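Local coordinates for protein IroE-like serine hydrolase (Shewanella oneidensis, PDB 3GFF) that probably hydrolyses ester bonds as an IroE-like serine hydrolase of the esterase D family, at residues H57-L62 and V76-I81; Q63-S66 and P71-P74; A154-R159 and P177-L182; T181-R186 and L221-K226. All blocks are in the same frame, centred on the assembly; numbering follows the deposited sequence.

Contact 1 is the most deeply buried of the four, setting helix 51-65 against strand 77-81 by aliphatic touches alone. Contact 2 continues on the same helix and, along the chain, is nested inside the loop that contact 1 closes; here the backbone carries two hydrogen bonds, and the second subunit lies against both contacts. Contacts 3 and 4 lie on the opposite side of the chain's centre, are only partly buried, and share helix 178-189, which meets the end of helix 146-156 and helix 215-230. Their chemistry mixes apolar atoms with charged side chains, and the salt bridge Asp158 OD1 to Arg186 NE (3.1 Å) joins them.

Contact 1: residues H57-L62 and V76-I81; sequences HMASLL and VIIVGI
Leu62 N donates to Met58 O at 2.8 Å, the helical bond that fixes the turn from which Leu62 points at Ile78, with Ala59 beside it. The touching is done by a single methyl: Ile78 CD1 comes to 3.8 Å from Leu62 CB and, equally, to 3.8 Å from Ala59 CA, with Ala59 CB at 4.0 Å. It therefore rests on the helix backbone as much as on side chains, and the small Ala59 is consistent with the close approach of its CA to Ile78 CA, 6.8 Å. Ile78 CG1 lies beside the backbone N (chi1 -47°) and the chain then runs out straight (chi2 177°), so that CD1 reaches the helix; Leu62 passes it at a slant, its CD1 at 4.1 Å from Ile78 CD1. Helix and strand belong to the beta-alpha-beta crossover of an alpha/beta-hydrolase fold, in which helix 51-65 links the parallel neighbours 43-48 and 77-81. Leu48 of the first strand touches both Met58, a selenomethionine, and Ile78. The helix turns Ser60 away from the strand, and Ser60 OG is hydrogen-bonded to Asp56 O of its own helix and to Ser60 OG of the second subunit.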
# COMPACT_ATOMS: atom_id res chain seq x y z
N HIS A 57 -6.65 -1.69 5.58
CA HIS A 57 -5.55 -1.32 4.67
C HIS A 57 -5.55 -2.16 3.41
O HIS A 57 -5.16 -1.67 2.36
CB HIS A 57 -4.15 -1.36 5.35
CG HIS A 57 -3.59 -2.74 5.55
ND1 HIS A 57 -2.68 -3.32 4.69
CD2 HIS A 57 -3.79 -3.64 6.54
CE1 HIS A 57 -2.38 -4.53 5.12
NE2 HIS A 57 -3.03 -4.75 6.24
N MSE A 58 -5.98 -3.42 3.51
CA MSE A 58 -6.05 -4.32 2.34
C MSE A 58 -7.17 -3.89 1.40
O MSE A 58 -6.94 -3.68 0.20
CB MSE A 58 -6.26 -5.77 2.76
CG MSE A 58 -5.03 -6.43 3.39
SE MSE A 58 -5.26 -8.29 3.64
CE MSE A 58 -3.41 -8.70 4.17
N ALA A 59 -8.38 -3.72 1.94
CA ALA A 59 -9.50 -3.23 1.13
C ALA A 59 -9.19 -1.83 0.46
O ALA A 59 -9.50 -1.65 -0.72
CB ALA A 59 -10.80 -3.20 1.97
N SER A 60 -8.56 -0.88 1.17
CA SER A 60 -8.23 0.42 0.53
C SER A 60 -7.18 0.25 -0.61
O SER A 60 -7.23 0.94 -1.63
CB SER A 60 -7.80 1.50 1.53
OG SER A 60 -6.64 1.16 2.26
N LEU A 61 -6.24 -0.67 -0.42
CA LEU A 61 -5.25 -0.93 -1.44
C LEU A 61 -5.96 -1.57 -2.65
O LEU A 61 -5.84 -1.10 -3.77
CB LEU A 61 -4.11 -1.79 -0.88
CG LEU A 61 -3.10 -2.34 -1.89
CD1 LEU A 61 -2.45 -1.14 -2.64
CD2 LEU A 61 -2.08 -3.29 -1.23
N LEU A 62 -6.74 -2.61 -2.40
CA LEU A 62 -7.46 -3.30 -3.48
C LEU A 62 -8.36 -2.38 -4.34
O LEU A 62 -8.32 -2.44 -5.57
CB LEU A 62 -8.24 -4.50 -2.95
CG LEU A 62 -7.36 -5.67 -2.49
CD1 LEU A 62 -8.20 -6.66 -1.74
CD2 LEU A 62 -6.68 -6.35 -3.66
N VAL A 76 -13.21 -6.16 -7.80
CA VAL A 76 -13.55 -7.37 -7.04
C VAL A 76 -14.52 -7.04 -5.90
O VAL A 76 -14.68 -5.88 -5.54
CB VAL A 76 -12.32 -8.01 -6.41
CG1 VAL A 76 -11.27 -8.38 -7.50
CG2 VAL A 76 -11.70 -7.07 -5.34
N ILE A 77 -15.16 -8.09 -5.38
CA ILE A 77 -15.99 -8.06 -4.18
C ILE A 77 -14.99 -8.48 -3.08
O ILE A 77 -14.31 -9.48 -3.22
CB ILE A 77 -17.17 -9.09 -4.24
CG1 ILE A 77 -18.20 -8.66 -5.30
CG2 ILE A 77 -17.86 -9.25 -2.86
CD1 ILE A 77 -19.23 -9.70 -5.65
N ILE A 78 -14.85 -7.64 -2.05
CA ILE A 78 -13.93 -7.92 -0.96
C ILE A 78 -14.72 -8.38 0.26
O ILE A 78 -15.65 -7.69 0.69
CB ILE A 78 -13.11 -6.68 -0.55
CG1 ILE A 78 -12.55 -6.00 -1.81
CG2 ILE A 78 -11.96 -7.10 0.38
CD1 ILE A 78 -11.79 -4.74 -1.54
N VAL A 79 -14.40 -9.58 0.75
CA VAL A 79 -15.01 -10.13 1.95
C VAL A 79 -13.95 -10.25 3.05
O VAL A 79 -13.00 -10.98 2.87
CB VAL A 79 -15.66 -11.50 1.69
CG1 VAL A 79 -16.27 -12.04 3.00
CG2 VAL A 79 -16.75 -11.35 0.68
N GLY A 80 -14.11 -9.51 4.15
CA GLY A 80 -13.22 -9.59 5.32
C GLY A 80 -13.87 -10.44 6.40
O GLY A 80 -14.99 -10.15 6.85
N ILE A 81 -13.19 -11.49 6.83
CA ILE A 81 -13.75 -12.40 7.84
C ILE A 81 -13.18 -12.10 9.23
O ILE A 81 -11.98 -12.14 9.43
CB ILE A 81 -13.53 -13.90 7.44
CG1 ILE A 81 -14.00 -14.12 6.01
CG2 ILE A 81 -14.30 -14.89 8.38
CD1 ILE A 81 -13.71 -15.51 5.50

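Contact 2: residues Q63-S66 and P71-P74; sequences QFLS and PQIP
The backbone folds back on itself between Leu65 and Gln72, whose CA atoms stand 5.3 Å apart, and Leu65 O accepts two N-H groups. Gln72 N gives the shorter bond, 2.8 Å, nearly along the C=O axis; Ile73 N, at 3.0 Å, comes from above the carbonyl plane, 44° out of it. Two consecutive amides thus grip one oxygen from different directions. Beside this clasp, Ile73 runs obliquely against Leu65. A chi1 of 64° places Ile73 CG1 between its own N and carbonyl carbon, and from there CG1 meets Leu65 CB at 3.7 Å, with CD1 just as near. With an alanine in place of Ile73, CG1 and CD1 are gone, which would probably open a gap beside Leu65 CB and cost it this apolar contact. The Leu65 and Gln72 side chains cross at about a right angle, Leu65 CD2 touching Gln72 CB at 4.1 Å. The amide end of Gln72 looks elsewhere, NE2 bonding to Met70 O and OE1 to Arg260. Ser66 CB packs on Ile73 O at 3.2 Å, while Ser66 OG turns back to Leu62 O. Helix 250-263 covers Leu65 through Tyr256 and Ile259, and Phe64 stacks on His57 of the second subunit. The arrangement is a tight loop closed on the C-terminal end of helix 51-65, the part of a beta-alpha-beta crossover where the chain leaves its helix for strand 77-81 of an alpha/beta-hydrolase sheet.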
# COMPACT_ATOMS: atom_id res chain seq x y z
N GLN A 63 -9.15 -1.54 -3.68
CA GLN A 63 -9.98 -0.56 -4.37
C GLN A 63 -9.10 0.46 -5.09
O GLN A 63 -9.43 0.89 -6.16
CB GLN A 63 -10.90 0.14 -3.38
CG GLN A 63 -12.04 -0.74 -2.82
CD GLN A 63 -13.31 -0.75 -3.68
OE1 GLN A 63 -13.69 0.27 -4.31
NE2 GLN A 63 -14.03 -1.89 -3.68
N PHE A 64 -7.98 0.88 -4.49
CA PHE A 64 -7.07 1.83 -5.14
C PHE A 64 -6.49 1.22 -6.43
O PHE A 64 -6.53 1.82 -7.48
CB PHE A 64 -5.93 2.28 -4.20
CG PHE A 64 -4.89 3.14 -4.89
CD1 PHE A 64 -5.03 4.52 -4.97
CD2 PHE A 64 -3.76 2.55 -5.46
CE1 PHE A 64 -4.09 5.28 -5.60
CE2 PHE A 64 -2.82 3.31 -6.10
CZ PHE A 64 -2.98 4.69 -6.17
N LEU A 65 -6.00 -0.01 -6.35
CA LEU A 65 -5.41 -0.68 -7.51
C LEU A 65 -6.38 -0.90 -8.69
O LEU A 65 -5.92 -1.18 -9.80
CB LEU A 65 -4.79 -2.01 -7.10
CG LEU A 65 -3.46 -2.01 -6.32
CD1 LEU A 65 -3.12 -3.38 -5.86
CD2 LEU A 65 -2.38 -1.50 -7.21
N SER A 66 -7.69 -0.78 -8.48
CA SER A 66 -8.67 -0.98 -9.57
C SER A 66 -9.52 0.22 -9.90
O SER A 66 -10.57 0.08 -10.53
CB SER A 66 -9.59 -2.15 -9.23
OG SER A 66 -10.21 -1.92 -7.98
N PRO A 71 -6.82 0.84 -14.69
CA PRO A 71 -6.77 0.06 -13.47
C PRO A 71 -5.73 -1.05 -13.54
O PRO A 71 -5.54 -1.66 -14.59
CB PRO A 71 -8.21 -0.47 -13.33
CG PRO A 71 -8.81 -0.39 -14.68
CD PRO A 71 -8.13 0.75 -15.36
N GLN A 72 -5.05 -1.30 -12.42
CA GLN A 72 -3.97 -2.25 -12.36
C GLN A 72 -4.50 -3.64 -12.09
O GLN A 72 -3.87 -4.64 -12.46
CB GLN A 72 -2.97 -1.82 -11.28
CG GLN A 72 -2.39 -0.43 -11.56
CD GLN A 72 -1.59 -0.38 -12.85
OE1 GLN A 72 -0.57 -1.05 -12.99
NE2 GLN A 72 -2.03 0.44 -13.79
N ILE A 73 -5.64 -3.73 -11.40
CA ILE A 73 -6.26 -5.02 -11.22
C ILE A 73 -7.73 -4.82 -11.56
O ILE A 73 -8.17 -3.68 -11.64
CB ILE A 73 -6.02 -5.59 -9.80
CG1 ILE A 73 -6.67 -4.72 -8.72
CG2 ILE A 73 -4.52 -5.76 -9.52
CD1 ILE A 73 -6.52 -5.29 -7.31
N PRO A 74 -8.48 -5.90 -11.80
CA PRO A 74 -9.90 -5.71 -12.07
C PRO A 74 -10.69 -5.42 -10.79
O PRO A 74 -10.16 -5.51 -9.66
CB PRO A 74 -10.32 -7.03 -12.71
CG PRO A 74 -9.34 -8.03 -12.30
CD PRO A 74 -8.09 -7.32 -11.87

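Contact 3: residues A154-R159 and P177-L182; sequences ALRTDR and PHYLTL
Arg156 leaves its helix with CG opposite the backbone N (chi1 -163°), and an extended chi2 (-169°) carries CD to Leu182 and Tyr179; the chain then bends at chi3, turning the guanidinium. Tyr179 is likewise thrown forward, its CG opposite the backbone N, and the far part of its ring, not its CB, meets the arginine. CD of Arg156 stands 3.8 Å from Leu182 O and 4.1 Å from Leu182 CB, and Tyr179 CE1 is 4.2 Å from Arg156 CD. The guanidinium and ring planes are 81° apart, which excludes a parallel stack. Glu153 OE1 takes a salt bridge from Arg156 NE and a hydrogen bond from Tyr179 OH, and so ties the two groups together. A water in the guanidinium plane accepts from Arg156 NH1 at 2.9 Å and donates to Leu182 O, a bond so short that its length is doubtful. Helix 146-156 ends here in a Schellman motif, with Asp158 at positive phi and Arg159 N bonded to Ala154 O at 3.1 Å. The contact thereby joins that helix end to helix 178-189, with strand 164-168 between them in sequence, while Arg159 is salt-bridged to Asp119 and Glu122 of helix 114-132.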
# COMPACT_ATOMS: atom_id res chain seq x y z
N ALA A 154 -6.34 -25.24 2.80
CA ALA A 154 -7.32 -25.20 1.73
C ALA A 154 -6.69 -25.86 0.50
O ALA A 154 -7.29 -26.75 -0.10
CB ALA A 154 -7.75 -23.74 1.44
N LEU A 155 -5.47 -25.45 0.15
CA LEU A 155 -4.74 -26.06 -0.95
C LEU A 155 -4.49 -27.53 -0.60
O LEU A 155 -4.89 -28.41 -1.35
CB LEU A 155 -3.42 -25.30 -1.26
CG LEU A 155 -2.57 -25.63 -2.51
CD1 LEU A 155 -3.23 -25.22 -3.82
CD2 LEU A 155 -1.15 -24.94 -2.43
N ARG A 156 -3.93 -27.79 0.58
CA ARG A 156 -3.61 -29.17 0.96
C ARG A 156 -4.78 -30.15 0.86
O ARG A 156 -4.59 -31.32 0.45
CB ARG A 156 -3.04 -29.26 2.39
CG ARG A 156 -2.32 -30.60 2.65
CD ARG A 156 -1.97 -30.82 4.13
NE ARG A 156 -3.17 -31.13 4.90
CZ ARG A 156 -3.69 -32.34 5.06
NH1 ARG A 156 -3.10 -33.42 4.56
NH2 ARG A 156 -4.80 -32.49 5.77
N THR A 157 -5.98 -29.70 1.22
CA THR A 157 -7.18 -30.55 1.23
C THR A 157 -8.13 -30.38 0.02
O THR A 157 -9.30 -30.74 0.08
CB THR A 157 -7.93 -30.35 2.56
OG1 THR A 157 -8.34 -28.98 2.67
CG2 THR A 157 -7.00 -30.66 3.71
N ASP A 158 -7.59 -29.83 -1.06
CA ASP A 158 -8.27 -29.67 -2.35
C ASP A 158 -9.64 -28.98 -2.31
O ASP A 158 -10.51 -29.34 -3.07
CB ASP A 158 -8.33 -31.03 -3.03
CG ASP A 158 -6.94 -31.67 -3.13
OD1 ASP A 158 -5.98 -30.97 -2.78
OD2 ASP A 158 -6.81 -32.83 -3.53
N ARG A 159 -9.79 -27.96 -1.46
CA ARG A 159 -11.09 -27.30 -1.33
C ARG A 159 -11.43 -26.70 -2.68
O ARG A 159 -10.62 -25.95 -3.23
CB ARG A 159 -11.09 -26.20 -0.25
CG ARG A 159 -10.67 -26.68 1.12
CD ARG A 159 -11.37 -27.99 1.50
NE ARG A 159 -11.26 -28.26 2.93
CZ ARG A 159 -12.17 -27.92 3.85
NH1 ARG A 159 -13.28 -27.29 3.52
NH2 ARG A 159 -11.97 -28.25 5.12
N PRO A 177 7.99 -30.16 13.12
CA PRO A 177 7.94 -30.46 11.67
C PRO A 177 6.68 -31.16 11.13
O PRO A 177 6.55 -31.29 9.92
CB PRO A 177 9.15 -31.39 11.49
CG PRO A 177 9.23 -32.14 12.75
CD PRO A 177 8.75 -31.20 13.85
N HIS A 178 5.81 -31.63 12.01
CA HIS A 178 4.63 -32.38 11.66
C HIS A 178 3.72 -31.77 10.59
O HIS A 178 3.44 -32.45 9.59
CB HIS A 178 3.79 -32.69 12.91
CG HIS A 178 2.52 -33.45 12.63
ND1 HIS A 178 2.50 -34.81 12.42
CD2 HIS A 178 1.24 -33.03 12.57
CE1 HIS A 178 1.25 -35.20 12.21
NE2 HIS A 178 0.46 -34.14 12.29
N TYR A 179 3.21 -30.56 10.79
CA TYR A 179 2.31 -30.02 9.78
C TYR A 179 3.01 -29.80 8.44
O TYR A 179 2.51 -30.15 7.39
CB TYR A 179 1.53 -28.76 10.23
CG TYR A 179 0.63 -28.26 9.12
CD1 TYR A 179 -0.40 -29.05 8.65
CD2 TYR A 179 0.87 -27.02 8.49
CE1 TYR A 179 -1.17 -28.66 7.62
CE2 TYR A 179 0.07 -26.61 7.45
CZ TYR A 179 -0.94 -27.44 7.02
OH TYR A 179 -1.75 -27.06 5.98
N LEU A 180 4.19 -29.22 8.50
CA LEU A 180 4.97 -28.93 7.32
C LEU A 180 5.19 -30.20 6.48
O LEU A 180 5.16 -30.12 5.27
CB LEU A 180 6.30 -28.30 7.75
CG LEU A 180 7.31 -27.95 6.66
CD1 LEU A 180 6.70 -26.94 5.67
CD2 LEU A 180 8.57 -27.41 7.32
N THR A 181 5.44 -31.35 7.11
CA THR A 181 5.63 -32.62 6.40
C THR A 181 4.37 -32.98 5.66
O THR A 181 4.44 -33.47 4.54
CB THR A 181 5.99 -33.79 7.36
OG1 THR A 181 7.23 -33.53 8.00
CG2 THR A 181 6.09 -35.09 6.61
N LEU A 182 3.20 -32.77 6.29
CA LEU A 182 1.91 -33.04 5.62
C LEU A 182 1.77 -32.20 4.36
O LEU A 182 1.28 -32.68 3.34
CB LEU A 182 0.74 -32.75 6.55
CG LEU A 182 0.34 -33.87 7.50
CD1 LEU A 182 1.53 -34.68 7.97
CD2 LEU A 182 -0.49 -33.29 8.63
O HOH W 1 -0.77 -34.06 2.93

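Contact 4: residues T181-R186 and L221-K226; sequences TLLEER and LAFADK
In 221-226 the first residue to touch 181-186 is Phe223, its CG opposite the backbone N (chi1 -176°), which sends the ring out between the two helices. The ring crosses Leu183 at about a right angle: CZ lies 3.8 Å from Leu183 CD1 and CE1 lies 4.0 Å from Leu183 CB. At the same CE1 the ring reaches the backbone of the facing helix, 4.2 Å from Glu184 N. Glu184 and Phe223 run past each other in opposite directions, their carboxylate and ring planes 23° apart. Met152 of helix 146-156 and Leu172 touch both Leu183 and Phe223, making one apolar cluster. Were Phe223 an alanine, the ring would be missing and Leu183 would probably lose its main mate across this contact, opening a gap between the helices. One residue on, Ala224 faces strands 195-201 and 235-241 of the sheet. A turn after Phe223, Lys226 comes back to the facing helix, and its CD lies 3.9 Å from Glu184 CG. Its chain then bends at chi3 and chi4, with CE at 4.0 Å from Glu184 OE2 but NZ farther on, 5.2 Å from that oxygen. The helix segments run nearly parallel, at 13°, with axes 11.4 Å apart, a spacing bridged by Phe223 and Lys226 from one helix and Leu183 and Glu184 from the other. Chemically, then, the pairing rests on van der Waals contact around the phenyl ring and between the aliphatic parts of Glu184 and Lys226, whose opposite charges probably add a mild attraction without a salt bridge.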
# COMPACT_ATOMS: atom_id res chain seq x y z
N THR A 181 5.44 -31.35 7.11
CA THR A 181 5.63 -32.62 6.40
C THR A 181 4.37 -32.98 5.66
O THR A 181 4.44 -33.47 4.54
CB THR A 181 5.99 -33.79 7.36
OG1 THR A 181 7.23 -33.53 8.00
CG2 THR A 181 6.09 -35.09 6.61
N LEU A 182 3.20 -32.77 6.29
CA LEU A 182 1.91 -33.04 5.62
C LEU A 182 1.77 -32.20 4.36
O LEU A 182 1.28 -32.68 3.34
CB LEU A 182 0.74 -32.75 6.55
CG LEU A 182 0.34 -33.87 7.50
CD1 LEU A 182 1.53 -34.68 7.97
CD2 LEU A 182 -0.49 -33.29 8.63
N LEU A 183 2.22 -30.95 4.43
CA LEU A 183 2.19 -30.05 3.26
C LEU A 183 3.11 -30.52 2.14
O LEU A 183 2.72 -30.53 0.97
CB LEU A 183 2.58 -28.62 3.61
CG LEU A 183 1.55 -27.59 3.95
CD1 LEU A 183 2.30 -26.26 4.01
CD2 LEU A 183 0.46 -27.54 2.90
N GLU A 184 4.34 -30.86 2.52
CA GLU A 184 5.32 -31.36 1.58
C GLU A 184 4.80 -32.63 0.87
O GLU A 184 5.01 -32.80 -0.32
CB GLU A 184 6.62 -31.69 2.32
CG GLU A 184 7.40 -30.47 2.81
CD GLU A 184 8.56 -30.85 3.71
OE1 GLU A 184 8.60 -31.99 4.21
OE2 GLU A 184 9.43 -30.01 3.94
N GLU A 185 4.15 -33.52 1.62
CA GLU A 185 3.56 -34.73 1.07
C GLU A 185 2.54 -34.37 -0.03
O GLU A 185 2.49 -35.00 -1.07
CB GLU A 185 2.90 -35.54 2.17
CG GLU A 185 3.92 -36.17 3.08
CD GLU A 185 3.38 -37.08 4.17
OE1 GLU A 185 2.14 -37.29 4.30
OE2 GLU A 185 4.26 -37.62 4.89
N ARG A 186 1.77 -33.31 0.20
CA ARG A 186 0.79 -32.88 -0.78
C ARG A 186 1.44 -32.37 -2.07
O ARG A 186 0.96 -32.66 -3.16
CB ARG A 186 -0.12 -31.81 -0.20
CG ARG A 186 -1.19 -31.33 -1.17
CD ARG A 186 -2.18 -32.38 -1.50
NE ARG A 186 -3.09 -32.00 -2.60
CZ ARG A 186 -2.85 -32.23 -3.89
NH1 ARG A 186 -1.72 -32.80 -4.25
NH2 ARG A 186 -3.75 -31.89 -4.83
N LEU A 221 11.37 -20.07 3.21
CA LEU A 221 12.29 -20.07 2.07
C LEU A 221 12.56 -21.48 1.51
O LEU A 221 12.71 -21.64 0.29
CB LEU A 221 13.63 -19.45 2.48
CG LEU A 221 13.70 -17.95 2.79
CD1 LEU A 221 15.08 -17.64 3.42
CD2 LEU A 221 13.48 -17.13 1.53
N ALA A 222 12.66 -22.46 2.40
CA ALA A 222 12.91 -23.83 2.02
C ALA A 222 11.69 -24.48 1.38
O ALA A 222 11.85 -25.35 0.49
CB ALA A 222 13.37 -24.67 3.27
N PHE A 223 10.50 -24.08 1.81
CA PHE A 223 9.26 -24.66 1.25
C PHE A 223 9.02 -24.10 -0.15
O PHE A 223 8.62 -24.86 -1.06
CB PHE A 223 8.07 -24.44 2.21
CG PHE A 223 6.80 -25.07 1.76
CD1 PHE A 223 6.67 -26.46 1.73
CD2 PHE A 223 5.72 -24.30 1.39
CE1 PHE A 223 5.50 -27.06 1.29
CE2 PHE A 223 4.55 -24.91 0.95
CZ PHE A 223 4.44 -26.28 0.92
N ALA A 224 9.30 -22.81 -0.33
CA ALA A 224 9.22 -22.12 -1.62
C ALA A 224 10.22 -22.76 -2.60
O ALA A 224 9.86 -23.07 -3.74
CB ALA A 224 9.54 -20.58 -1.46
N ASP A 225 11.47 -22.95 -2.13
CA ASP A 225 12.52 -23.62 -2.92
C ASP A 225 12.05 -25.01 -3.31
O ASP A 225 12.25 -25.43 -4.43
CB ASP A 225 13.86 -23.71 -2.18
CG ASP A 225 14.65 -22.40 -2.20
OD1 ASP A 225 14.17 -21.42 -2.83
OD2 ASP A 225 15.76 -22.34 -1.59
N LYS A 226 11.38 -25.71 -2.38
CA LYS A 226 10.86 -27.05 -2.68
C LYS A 226 9.76 -26.99 -3.72
O LYS A 226 9.77 -27.79 -4.66
CB LYS A 226 10.40 -27.79 -1.41
CG LYS A 226 9.85 -29.19 -1.68
CD LYS A 226 9.50 -29.92 -0.39
CE LYS A 226 10.66 -30.64 0.17
NZ LYS A 226 10.93 -31.85 -0.68